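Local coordinates for DNA topoisomerase 2-associated protein PAT1 (Saccharomyces cerevisiae, PDB 4OGP) that activates mRNA decapping and represses translation, its C-terminal domain probably helping to recruit decapping factors such as Dcp2 and the Lsm1-7 complex, at residues K4-L9 with I52-F57; K59-M64 with D113-I118; T189-Y194 with S242-H247; G138-L143 with I164-A169. One frame throughout, in Å; residues are numbered along the deposited sequence.

Contact 1: residues K4-L9 with I52-F57; sequences KFILEL and ISMLSF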
# COMPACT_ATOMS: atom_id res chain seq x y z
N LYS A 4 -9.60 -25.41 -10.06
CA LYS A 4 -9.40 -26.67 -9.36
C LYS A 4 -7.94 -27.08 -9.38
O LYS A 4 -7.44 -27.67 -8.43
CB LYS A 4 -10.29 -27.76 -9.96
CG LYS A 4 -10.38 -29.04 -9.13
CD LYS A 4 -11.73 -29.70 -9.36
CE LYS A 4 -11.63 -31.21 -9.45
NZ LYS A 4 -12.96 -31.79 -9.77
N PHE A 5 -7.24 -26.74 -10.47
CA PHE A 5 -5.80 -27.00 -10.58
C PHE A 5 -4.98 -26.21 -9.55
O PHE A 5 -4.10 -26.76 -8.90
CB PHE A 5 -5.32 -26.68 -12.01
CG PHE A 5 -3.82 -26.57 -12.14
CD1 PHE A 5 -3.02 -27.70 -12.03
CD2 PHE A 5 -3.21 -25.35 -12.38
CE1 PHE A 5 -1.63 -27.61 -12.15
CE2 PHE A 5 -1.83 -25.25 -12.49
CZ PHE A 5 -1.04 -26.38 -12.38
N ILE A 6 -5.28 -24.92 -9.42
CA ILE A 6 -4.57 -24.05 -8.47
C ILE A 6 -4.84 -24.49 -7.03
O ILE A 6 -3.93 -24.50 -6.19
CB ILE A 6 -4.97 -22.57 -8.66
CG1 ILE A 6 -4.80 -22.15 -10.12
CG2 ILE A 6 -4.15 -21.67 -7.74
CD1 ILE A 6 -3.37 -22.19 -10.59
N LEU A 7 -6.08 -24.86 -6.75
CA LEU A 7 -6.42 -25.38 -5.42
C LEU A 7 -5.61 -26.62 -5.08
O LEU A 7 -5.12 -26.76 -3.96
CB LEU A 7 -7.91 -25.67 -5.32
CG LEU A 7 -8.80 -24.42 -5.32
CD1 LEU A 7 -10.25 -24.81 -5.51
CD2 LEU A 7 -8.61 -23.65 -4.02
N GLU A 8 -5.45 -27.51 -6.06
CA GLU A 8 -4.65 -28.73 -5.90
C GLU A 8 -3.18 -28.38 -5.66
O GLU A 8 -2.46 -29.06 -4.91
CB GLU A 8 -4.77 -29.62 -7.15
CG GLU A 8 -6.14 -30.27 -7.32
CD GLU A 8 -6.33 -30.92 -8.70
OE1 GLU A 8 -7.24 -31.77 -8.84
OE2 GLU A 8 -5.59 -30.56 -9.64
N LEU A 9 -2.75 -27.30 -6.31
CA LEU A 9 -1.38 -26.80 -6.21
C LEU A 9 -1.09 -26.26 -4.80
O LEU A 9 -0.04 -26.54 -4.22
CB LEU A 9 -1.20 -25.68 -7.23
CG LEU A 9 0.17 -25.50 -7.85
CD1 LEU A 9 0.05 -24.62 -9.08
CD2 LEU A 9 1.12 -24.90 -6.85
N ILE A 52 1.55 -17.12 -9.30
CA ILE A 52 0.84 -15.86 -9.37
C ILE A 52 -0.66 -16.04 -9.10
O ILE A 52 -1.25 -15.31 -8.31
CB ILE A 52 1.06 -15.20 -10.77
CG1 ILE A 52 2.52 -14.76 -10.91
CG2 ILE A 52 0.09 -14.06 -11.00
CD1 ILE A 52 3.12 -14.14 -9.64
N SER A 53 -1.26 -17.03 -9.76
CA SER A 53 -2.67 -17.35 -9.53
C SER A 53 -2.94 -17.77 -8.07
O SER A 53 -3.98 -17.44 -7.51
CB SER A 53 -3.15 -18.42 -10.51
OG SER A 53 -3.20 -17.92 -11.84
N MET A 54 -2.01 -18.49 -7.47
CA MET A 54 -2.13 -18.88 -6.06
C MET A 54 -2.33 -17.69 -5.12
O MET A 54 -3.04 -17.81 -4.11
CB MET A 54 -0.91 -19.69 -5.62
CG MET A 54 -0.91 -21.13 -6.08
SD MET A 54 0.25 -22.12 -5.12
CE MET A 54 1.81 -21.49 -5.72
N LEU A 55 -1.71 -16.56 -5.46
CA LEU A 55 -1.76 -15.34 -4.68
C LEU A 55 -3.14 -14.72 -4.62
O LEU A 55 -3.40 -13.85 -3.79
CB LEU A 55 -0.78 -14.30 -5.23
CG LEU A 55 0.69 -14.68 -5.12
CD1 LEU A 55 1.56 -13.50 -5.49
CD2 LEU A 55 1.01 -15.17 -3.71
N SER A 56 -4.03 -15.15 -5.50
CA SER A 56 -5.39 -14.63 -5.43
C SER A 56 -6.36 -15.58 -4.72
O SER A 56 -7.56 -15.43 -4.82
CB SER A 56 -5.88 -14.18 -6.81
OG SER A 56 -5.22 -12.95 -7.12
N PHE A 57 -5.81 -16.53 -3.97
CA PHE A 57 -6.57 -17.36 -3.04
C PHE A 57 -6.10 -17.07 -1.62
O PHE A 57 -4.90 -17.01 -1.35
CB PHE A 57 -6.38 -18.84 -3.36
CG PHE A 57 -7.03 -19.27 -4.64
CD1 PHE A 57 -8.25 -19.95 -4.62
CD2 PHE A 57 -6.44 -19.00 -5.86
CE1 PHE A 57 -8.85 -20.34 -5.80
CE2 PHE A 57 -7.04 -19.39 -7.04
CZ PHE A 57 -8.25 -20.06 -7.01

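Contact 2: residues K59-M64 with D113-I118; sequences KGIKIM and DLFQMI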
# COMPACT_ATOMS: atom_id res chain seq x y z
N LYS A 59 -6.04 -18.94 0.99
CA LYS A 59 -5.15 -19.98 1.48
C LYS A 59 -3.77 -19.92 0.82
O LYS A 59 -2.79 -20.37 1.39
CB LYS A 59 -5.77 -21.35 1.27
CG LYS A 59 -5.04 -22.46 2.00
CD LYS A 59 -5.84 -23.76 1.99
CE LYS A 59 -5.08 -24.89 2.68
NZ LYS A 59 -5.89 -26.14 2.73
N GLY A 60 -3.70 -19.38 -0.39
CA GLY A 60 -2.42 -19.26 -1.05
C GLY A 60 -1.59 -18.15 -0.41
O GLY A 60 -0.42 -18.34 -0.09
N ILE A 61 -2.20 -16.99 -0.20
CA ILE A 61 -1.49 -15.88 0.42
C ILE A 61 -1.12 -16.18 1.88
O ILE A 61 -0.06 -15.77 2.35
CB ILE A 61 -2.24 -14.52 0.26
CG1 ILE A 61 -1.37 -13.37 0.76
CG2 ILE A 61 -3.57 -14.52 0.98
CD1 ILE A 61 -0.30 -12.96 -0.25
N LYS A 62 -1.98 -16.92 2.58
CA LYS A 62 -1.72 -17.26 3.97
C LYS A 62 -0.45 -18.06 4.22
O LYS A 62 0.10 -18.02 5.31
CB LYS A 62 -2.92 -18.00 4.58
CG LYS A 62 -4.01 -17.08 5.08
CD LYS A 62 -5.21 -17.87 5.61
CE LYS A 62 -6.15 -16.95 6.34
NZ LYS A 62 -7.48 -17.58 6.55
N ILE A 63 0.02 -18.79 3.22
CA ILE A 63 1.21 -19.61 3.42
C ILE A 63 2.50 -18.88 2.99
O ILE A 63 3.59 -19.41 3.16
CB ILE A 63 1.09 -20.98 2.70
CG1 ILE A 63 2.11 -21.98 3.25
CG2 ILE A 63 1.24 -20.81 1.21
CD1 ILE A 63 1.61 -22.84 4.36
N MET A 64 2.36 -17.67 2.46
CA MET A 64 3.53 -16.94 1.96
C MET A 64 4.62 -16.67 3.01
O MET A 64 5.80 -16.88 2.72
CB MET A 64 3.15 -15.63 1.24
CG MET A 64 2.59 -15.82 -0.18
SD MET A 64 3.52 -16.94 -1.27
CE MET A 64 5.18 -16.32 -1.08
N ASP A 113 -7.60 -6.58 2.32
CA ASP A 113 -6.86 -6.31 3.55
C ASP A 113 -5.89 -7.43 3.92
O ASP A 113 -4.76 -7.17 4.32
CB ASP A 113 -7.83 -6.05 4.71
CG ASP A 113 -7.11 -5.78 6.03
OD1 ASP A 113 -6.14 -5.00 6.03
OD2 ASP A 113 -7.51 -6.36 7.07
N LEU A 114 -6.33 -8.68 3.80
CA LEU A 114 -5.44 -9.82 4.06
C LEU A 114 -4.24 -9.82 3.10
O LEU A 114 -3.09 -10.05 3.49
CB LEU A 114 -6.21 -11.13 3.92
CG LEU A 114 -5.44 -12.40 4.29
CD1 LEU A 114 -5.38 -12.60 5.82
CD2 LEU A 114 -6.04 -13.61 3.60
N PHE A 115 -4.50 -9.56 1.82
CA PHE A 115 -3.42 -9.58 0.85
C PHE A 115 -2.38 -8.53 1.15
O PHE A 115 -1.19 -8.82 1.22
CB PHE A 115 -3.91 -9.35 -0.58
CG PHE A 115 -2.80 -9.41 -1.58
CD1 PHE A 115 -2.37 -10.62 -2.09
CD2 PHE A 115 -2.14 -8.25 -1.97
CE1 PHE A 115 -1.32 -10.68 -2.98
CE2 PHE A 115 -1.09 -8.30 -2.87
CZ PHE A 115 -0.69 -9.52 -3.38
N GLN A 116 -2.83 -7.30 1.34
CA GLN A 116 -1.86 -6.24 1.56
C GLN A 116 -1.19 -6.36 2.93
O GLN A 116 -0.04 -5.97 3.09
CB GLN A 116 -2.47 -4.86 1.32
CG GLN A 116 -3.32 -4.35 2.41
CD GLN A 116 -3.06 -2.89 2.67
OE1 GLN A 116 -2.81 -2.12 1.74
NE2 GLN A 116 -3.09 -2.49 3.93
N MET A 117 -1.90 -6.91 3.91
CA MET A 117 -1.30 -7.13 5.22
C MET A 117 -0.15 -8.12 5.13
O MET A 117 0.94 -7.88 5.66
CB MET A 117 -2.32 -7.65 6.23
CG MET A 117 -3.02 -6.59 7.07
SD MET A 117 -3.75 -7.31 8.57
CE MET A 117 -4.94 -6.06 9.03
N ILE A 118 -0.38 -9.24 4.46
CA ILE A 118 0.65 -10.26 4.40
C ILE A 118 1.77 -9.86 3.45
O ILE A 118 2.95 -9.92 3.81
CB ILE A 118 0.07 -11.63 4.01
CG1 ILE A 118 -0.63 -12.25 5.22
CG2 ILE A 118 1.16 -12.55 3.46
CD1 ILE A 118 -1.31 -13.57 4.94

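Contact 3: residues T189-Y194 with S242-H247; sequences TWNEIY and SGKLNH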
# COMPACT_ATOMS: atom_id res chain seq x y z
N THR A 189 21.22 7.02 -10.02
CA THR A 189 20.27 5.98 -10.40
C THR A 189 18.90 6.25 -9.79
O THR A 189 17.87 6.12 -10.45
CB THR A 189 20.75 4.58 -9.95
OG1 THR A 189 21.99 4.27 -10.61
CG2 THR A 189 19.72 3.51 -10.29
N TRP A 190 18.92 6.64 -8.52
CA TRP A 190 17.71 6.98 -7.79
C TRP A 190 17.00 8.19 -8.40
O TRP A 190 15.77 8.21 -8.54
CB TRP A 190 18.06 7.23 -6.31
CG TRP A 190 16.97 7.81 -5.47
CD1 TRP A 190 17.08 8.86 -4.61
CD2 TRP A 190 15.60 7.37 -5.37
NE1 TRP A 190 15.89 9.11 -3.99
CE2 TRP A 190 14.96 8.21 -4.45
CE3 TRP A 190 14.86 6.36 -6.00
CZ2 TRP A 190 13.61 8.07 -4.12
CZ3 TRP A 190 13.53 6.22 -5.67
CH2 TRP A 190 12.91 7.07 -4.74
N ASN A 191 17.78 9.20 -8.80
CA ASN A 191 17.24 10.33 -9.54
C ASN A 191 16.54 9.96 -10.85
O ASN A 191 15.43 10.43 -11.13
CB ASN A 191 18.30 11.41 -9.79
CG ASN A 191 18.23 12.53 -8.77
OD1 ASN A 191 17.24 13.26 -8.72
ND2 ASN A 191 19.27 12.67 -7.95
N GLU A 192 17.16 9.10 -11.65
CA GLU A 192 16.54 8.63 -12.89
C GLU A 192 15.25 7.89 -12.63
O GLU A 192 14.25 8.09 -13.30
CB GLU A 192 17.46 7.67 -13.65
CG GLU A 192 18.88 8.13 -13.88
CD GLU A 192 19.76 6.97 -14.34
OE1 GLU A 192 19.23 6.06 -15.03
OE2 GLU A 192 20.96 6.95 -13.99
N ILE A 193 15.29 6.98 -11.66
CA ILE A 193 14.14 6.15 -11.32
C ILE A 193 13.00 6.99 -10.76
O ILE A 193 11.86 6.86 -11.19
CB ILE A 193 14.53 5.01 -10.34
CG1 ILE A 193 15.38 3.97 -11.08
CG2 ILE A 193 13.29 4.37 -9.74
CD1 ILE A 193 16.16 3.07 -10.16
N TYR A 194 13.30 7.86 -9.80
CA TYR A 194 12.29 8.78 -9.29
C TYR A 194 11.64 9.55 -10.44
O TYR A 194 10.42 9.71 -10.48
CB TYR A 194 12.87 9.78 -8.28
CG TYR A 194 11.82 10.70 -7.71
CD1 TYR A 194 11.15 10.37 -6.53
CD2 TYR A 194 11.47 11.88 -8.36
CE1 TYR A 194 10.17 11.20 -6.01
CE2 TYR A 194 10.50 12.71 -7.86
CZ TYR A 194 9.84 12.38 -6.69
OH TYR A 194 8.88 13.22 -6.18
N SER A 242 10.90 12.85 -1.53
CA SER A 242 11.87 12.12 -2.34
C SER A 242 12.22 12.93 -3.60
O SER A 242 13.11 12.57 -4.35
CB SER A 242 11.26 10.77 -2.73
OG SER A 242 12.01 9.71 -2.19
N GLY A 243 11.49 14.01 -3.81
CA GLY A 243 11.63 14.79 -5.02
C GLY A 243 12.33 16.11 -4.81
O GLY A 243 12.66 16.49 -3.68
N LYS A 244 12.57 16.81 -5.91
CA LYS A 244 13.19 18.12 -5.88
C LYS A 244 12.10 19.17 -5.78
O LYS A 244 10.92 18.85 -5.80
CB LYS A 244 14.02 18.32 -7.15
CG LYS A 244 15.20 17.36 -7.25
CD LYS A 244 15.78 17.33 -8.66
CE LYS A 244 17.10 16.57 -8.71
NZ LYS A 244 18.12 17.19 -7.81
N LEU A 245 12.50 20.44 -5.71
CA LEU A 245 11.54 21.51 -5.50
C LEU A 245 10.50 21.63 -6.61
O LEU A 245 9.35 21.95 -6.36
CB LEU A 245 12.28 22.84 -5.27
CG LEU A 245 11.43 24.10 -5.10
CD1 LEU A 245 10.62 24.02 -3.82
CD2 LEU A 245 12.31 25.33 -5.11
N ASN A 246 10.89 21.35 -7.85
CA ASN A 246 9.92 21.45 -8.93
C ASN A 246 8.89 20.31 -8.85
O ASN A 246 7.72 20.52 -9.13
CB ASN A 246 10.58 21.55 -10.31
CG ASN A 246 9.56 21.72 -11.44
OD1 ASN A 246 8.79 22.68 -11.44
ND2 ASN A 246 9.55 20.78 -12.39
N HIS A 247 9.34 19.14 -8.42
CA HIS A 247 8.45 18.00 -8.21
C HIS A 247 7.43 18.32 -7.12
O HIS A 247 6.23 18.12 -7.30
CB HIS A 247 9.23 16.75 -7.79
CG HIS A 247 10.14 16.21 -8.85
ND1 HIS A 247 11.47 15.94 -8.61
CD2 HIS A 247 9.91 15.85 -10.13
CE1 HIS A 247 12.02 15.46 -9.71
NE2 HIS A 247 11.10 15.39 -10.65
O HOH W 1 14.54 13.16 -7.01

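Contact 4: residues G138-L143 with I164-A169; sequences GLLLQL and ILISRA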
# COMPACT_ATOMS: atom_id res chain seq x y z
N GLY A 138 16.19 -1.65 -8.17
CA GLY A 138 15.80 -2.61 -9.18
C GLY A 138 14.34 -2.98 -9.07
O GLY A 138 13.65 -3.15 -10.07
N LEU A 139 13.85 -3.10 -7.84
CA LEU A 139 12.46 -3.47 -7.62
C LEU A 139 11.51 -2.34 -8.03
O LEU A 139 10.51 -2.58 -8.70
CB LEU A 139 12.23 -3.90 -6.17
CG LEU A 139 12.71 -5.33 -5.89
CD1 LEU A 139 12.37 -5.76 -4.48
CD2 LEU A 139 12.11 -6.31 -6.89
N LEU A 140 11.83 -1.12 -7.63
CA LEU A 140 11.06 0.05 -8.07
C LEU A 140 10.98 0.14 -9.59
O LEU A 140 9.93 0.41 -10.17
CB LEU A 140 11.69 1.33 -7.52
CG LEU A 140 10.93 2.13 -6.46
CD1 LEU A 140 11.61 3.47 -6.26
CD2 LEU A 140 9.47 2.32 -6.84
N LEU A 141 12.13 -0.08 -10.22
CA LEU A 141 12.26 0.06 -11.66
C LEU A 141 11.44 -1.02 -12.37
O LEU A 141 10.79 -0.76 -13.38
CB LEU A 141 13.74 0.00 -12.07
CG LEU A 141 14.16 0.50 -13.45
CD1 LEU A 141 13.45 1.80 -13.81
CD2 LEU A 141 15.66 0.68 -13.51
N GLN A 142 11.47 -2.23 -11.82
CA GLN A 142 10.63 -3.31 -12.34
C GLN A 142 9.16 -2.93 -12.23
O GLN A 142 8.38 -3.15 -13.15
CB GLN A 142 10.88 -4.61 -11.59
CG GLN A 142 11.74 -5.60 -12.33
CD GLN A 142 11.99 -6.85 -11.51
OE1 GLN A 142 11.64 -6.90 -10.33
NE2 GLN A 142 12.60 -7.86 -12.13
N LEU A 143 8.80 -2.34 -11.09
CA LEU A 143 7.43 -1.89 -10.86
C LEU A 143 7.00 -0.88 -11.92
O LEU A 143 5.96 -1.04 -12.55
CB LEU A 143 7.29 -1.29 -9.46
CG LEU A 143 5.88 -1.24 -8.90
CD1 LEU A 143 5.33 -2.64 -8.74
CD2 LEU A 143 5.85 -0.51 -7.57
N ILE A 164 6.31 2.44 0.51
CA ILE A 164 7.29 1.61 1.20
C ILE A 164 8.61 1.59 0.43
O ILE A 164 9.68 1.76 1.02
CB ILE A 164 6.77 0.18 1.42
CG1 ILE A 164 6.12 0.08 2.80
CG2 ILE A 164 7.90 -0.85 1.34
CD1 ILE A 164 5.09 -1.02 2.88
N LEU A 165 8.53 1.40 -0.88
CA LEU A 165 9.72 1.33 -1.72
C LEU A 165 10.48 2.64 -1.70
O LEU A 165 11.69 2.65 -1.48
CB LEU A 165 9.38 0.94 -3.15
CG LEU A 165 9.00 -0.51 -3.42
CD1 LEU A 165 8.62 -0.67 -4.89
CD2 LEU A 165 10.11 -1.47 -3.03
N ILE A 166 9.79 3.75 -1.93
CA ILE A 166 10.51 5.03 -1.99
C ILE A 166 10.99 5.48 -0.61
O ILE A 166 12.09 6.02 -0.48
CB ILE A 166 9.75 6.16 -2.74
CG1 ILE A 166 8.45 6.55 -2.05
CG2 ILE A 166 9.49 5.78 -4.22
CD1 ILE A 166 7.71 7.66 -2.81
N SER A 167 10.20 5.23 0.43
CA SER A 167 10.62 5.61 1.78
C SER A 167 11.82 4.77 2.23
O SER A 167 12.66 5.26 2.97
CB SER A 167 9.48 5.51 2.79
OG SER A 167 9.43 4.22 3.38
N ARG A 168 11.89 3.53 1.77
CA ARG A 168 13.06 2.68 2.02
C ARG A 168 14.27 3.16 1.23
O ARG A 168 15.41 3.00 1.65
CB ARG A 168 12.76 1.23 1.66
CG ARG A 168 13.83 0.25 2.11
CD ARG A 168 13.87 0.18 3.63
NE ARG A 168 15.09 -0.44 4.14
CZ ARG A 168 15.39 -0.51 5.44
NH1 ARG A 168 14.54 0.00 6.33
NH2 ARG A 168 16.52 -1.08 5.85
N ALA A 169 14.01 3.72 0.05
CA ALA A 169 15.06 4.30 -0.76
C ALA A 169 15.62 5.55 -0.07
O ALA A 169 16.82 5.67 0.14
CB ALA A 169 14.51 4.65 -2.11

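Contact 1: residues K4-L9 with I52-F57
The start of helix 3-25 packs on a turn that joins two short helices, with Ile-6 set against Ser-53, Met-54 and Phe-57. The turn is a type I beta turn from Met-54 to Phe-57, closed by Phe-57 N donating to Met-54 O at 3.1 Å, and Phe-57 is itself the N-cap residue of helix 58-62. The backbones come nearest at Ile-6 and Met-54, whose CA atoms are 6.2 Å apart. A chi1 of -53° puts the Ile-6 CG2 methyl opposite its own backbone N, and from there it meets two partners: Met-54 CG at 3.7 Å and, at the same separation, Phe-57 CE2. The other branch of Ile-6 ends against the side chain of Ser-53 on helix 50-54, CD1 lying 3.8 Å from Ser-53 CB. In this largely helical, ARM-repeat fold the contact joins helix 3-25 to the junction of helices 50-54 and 58-62. The Phe-57 ring spans two helix residues, with Ile-6 CG2 beside CE2 and Leu-7 CD2 3.8 Å from CE1, both methyls approaching obliquely. An alanine in place of Phe-57 would probably leave the methyls of Ile-6 and Leu-7 facing a gap beside the turn. Met-54 reaches further along the helix: chi2 (-162°) extends its chain and carries SD to 3.4 Å from Leu-9 CD2, and the bend at chi3 (-70°) then lays the terminal CE against the same methyl. Ile-10, a turn on from Ile-6, also touches Met-54 and Phe-57.

Contact 2: residues K59-M64 with D113-I118
Ile-61 supplies most of the apolar contact between helix 58-62 and helix 106-127; its CG1, CG2 and CD1 have Ile-118, Leu-114 and Phe-115 as their respective nearest partners. Ile-61 CG2 lies 3.7 Å from Leu-114 CD2, the two chains running alongside in opposite senses. On the other branch Ile-61 CG1 is 3.8 Å from Ile-118 CG2, again in an antiparallel pass. The end of that branch, Ile-61 CD1, comes within 3.6 Å of Phe-115 CD1, approaching the ring obliquely with the two side chains nearly perpendicular. This three-way spread follows from chi1 at -172°: CG1 is trans to the backbone N, and CG2 is left to diverge from it toward Leu-114. Trimming the side chain to an alanine here would probably leave Leu-114, Phe-115 and Ile-118 without their common partner and open a gap between the helices.

A second group of contacts joins side chain to backbone. Ile-118 CD1 sits 3.6 Å from Ile-61 O and 3.8 Å from Lys-62 CA, so this methyl rests on the main chain of the short helix; the same carbonyl accepts a hydrogen bond from Met-64 N. At the margin Lys-62 lends only aliphatic carbon, its CG being 4.3 Å from Leu-114 CD2.

In the ARM-repeat fold this joins segments 49 residues apart in the chain, while Phe-115 also touches Ile-157 of helix 156-170. Because all the bonding across the segments is apolar, their alignment is probably set by the fit of branched carbons, with no directional polar bond between them.

Contact 3: residues T189-Y194 with S242-H247
Tyr-194 and His-247 meet as a T-shaped pair, the tyrosine edge directed at the imidazole face with the planes at 62°. With chi1 at -178°, Tyr-194 CG is trans to the backbone N, which swings the ring out toward Ser-242 and His-247. Tyr-194 CE2 stands almost over the centre of the histidine ring, 3.5 Å from His-247 ND1. That ring is held in turn within its own segment: His-247, three residues on from Lys-244, the N-cap of helix 245-254, accepts from its backbone N-H, Lys-244 N to His-247 ND1 spanning 3.0 Å, nearly straight at 168° and close to the ring plane. The contact joins the start of that helix, and the bend leading into it, to helix 184-201 of the ARM-repeat fold. The bend crosses the tyrosine: Ser-242 O lies over one face, offset toward the rim, and Gly-243 CA is 3.4 Å from Tyr-194 OH, where a beta carbon would clash. The hydroxyl itself bonds to Leu-239 O. Ser-242 OG points in plane at the indole edge, 3.0 Å from Trp-190 CZ2, a tight position for a buried oxygen that has no polar partner in the model. Farther out, a water lies 3.2 Å from Asn-191 OD1 and 3.1 Å from Ser-242 O.

Contact 4: residues G138-L143 with I164-A169
A chi1 of -74° turns Leu-165 CG away from its own carbonyl carbon, and the extended branch beyond it carries CD1 to Leu-140 and Leu-143. Ile-166 is twisted differently: chi1 near 64° places CG1 in the crowded position between backbone N and carbonyl carbon, and CG2 is left to face helix 133-145. The resulting contacts are methyl on methyl. Leu-140 CD2 lies 3.7 Å from Leu-165 CD1, and the two leucines lie side by side, pointing opposite ways, with Leu-140 CG also 3.8 Å from Leu-165 CB. The second branch of Leu-140 diverges, its CD1 meeting Ile-166 CG2 at 3.7 Å, so this side chain forks over two consecutive residues. One turn on, Leu-143 CD2 approaches Leu-165 CD1 from another side at 3.9 Å.

Helices 133-145 and 156-170 run roughly antiparallel, their local axes at 148° and 10.3 Å apart at closest approach, a helix-to-helix packing within the ARM-repeat fold. Other helices close round the contact: Phe-84 of helix 73-86 touches Leu-139 and Leu-165, while Trp-190 of helix 184-201 lies on Leu-140 and Ile-166. All five touching residues are buried and aliphatic. The cohesion between the two segments is therefore hydrophobic, and the interlocking of branched side chains, not any polar bond, probably sets how the helices sit together.

Along the chain the order is contact 1, contact 2, contact 4 and contact 3, each closing before the next opens. They form two touching pairs. Contacts 1 and 2 have centres about 13 Å apart and involve the successive helices 50-54 and 58-62, with Leu-55 packing on Phe-115 and Met-64. Contacts 4 and 3 are equally close, joined through Trp-190 of helix 184-201, which also reaches Ala-169. Between the pairs, contacts 2 and 4 stand about 21 Å apart by centres without touching, and contacts 1 and 3, about 39 Å apart, fall on opposite sides of the chain's centre. This successive local packing is consistent with an elongated ARM-repeat scaffold offering surface for decapping partners.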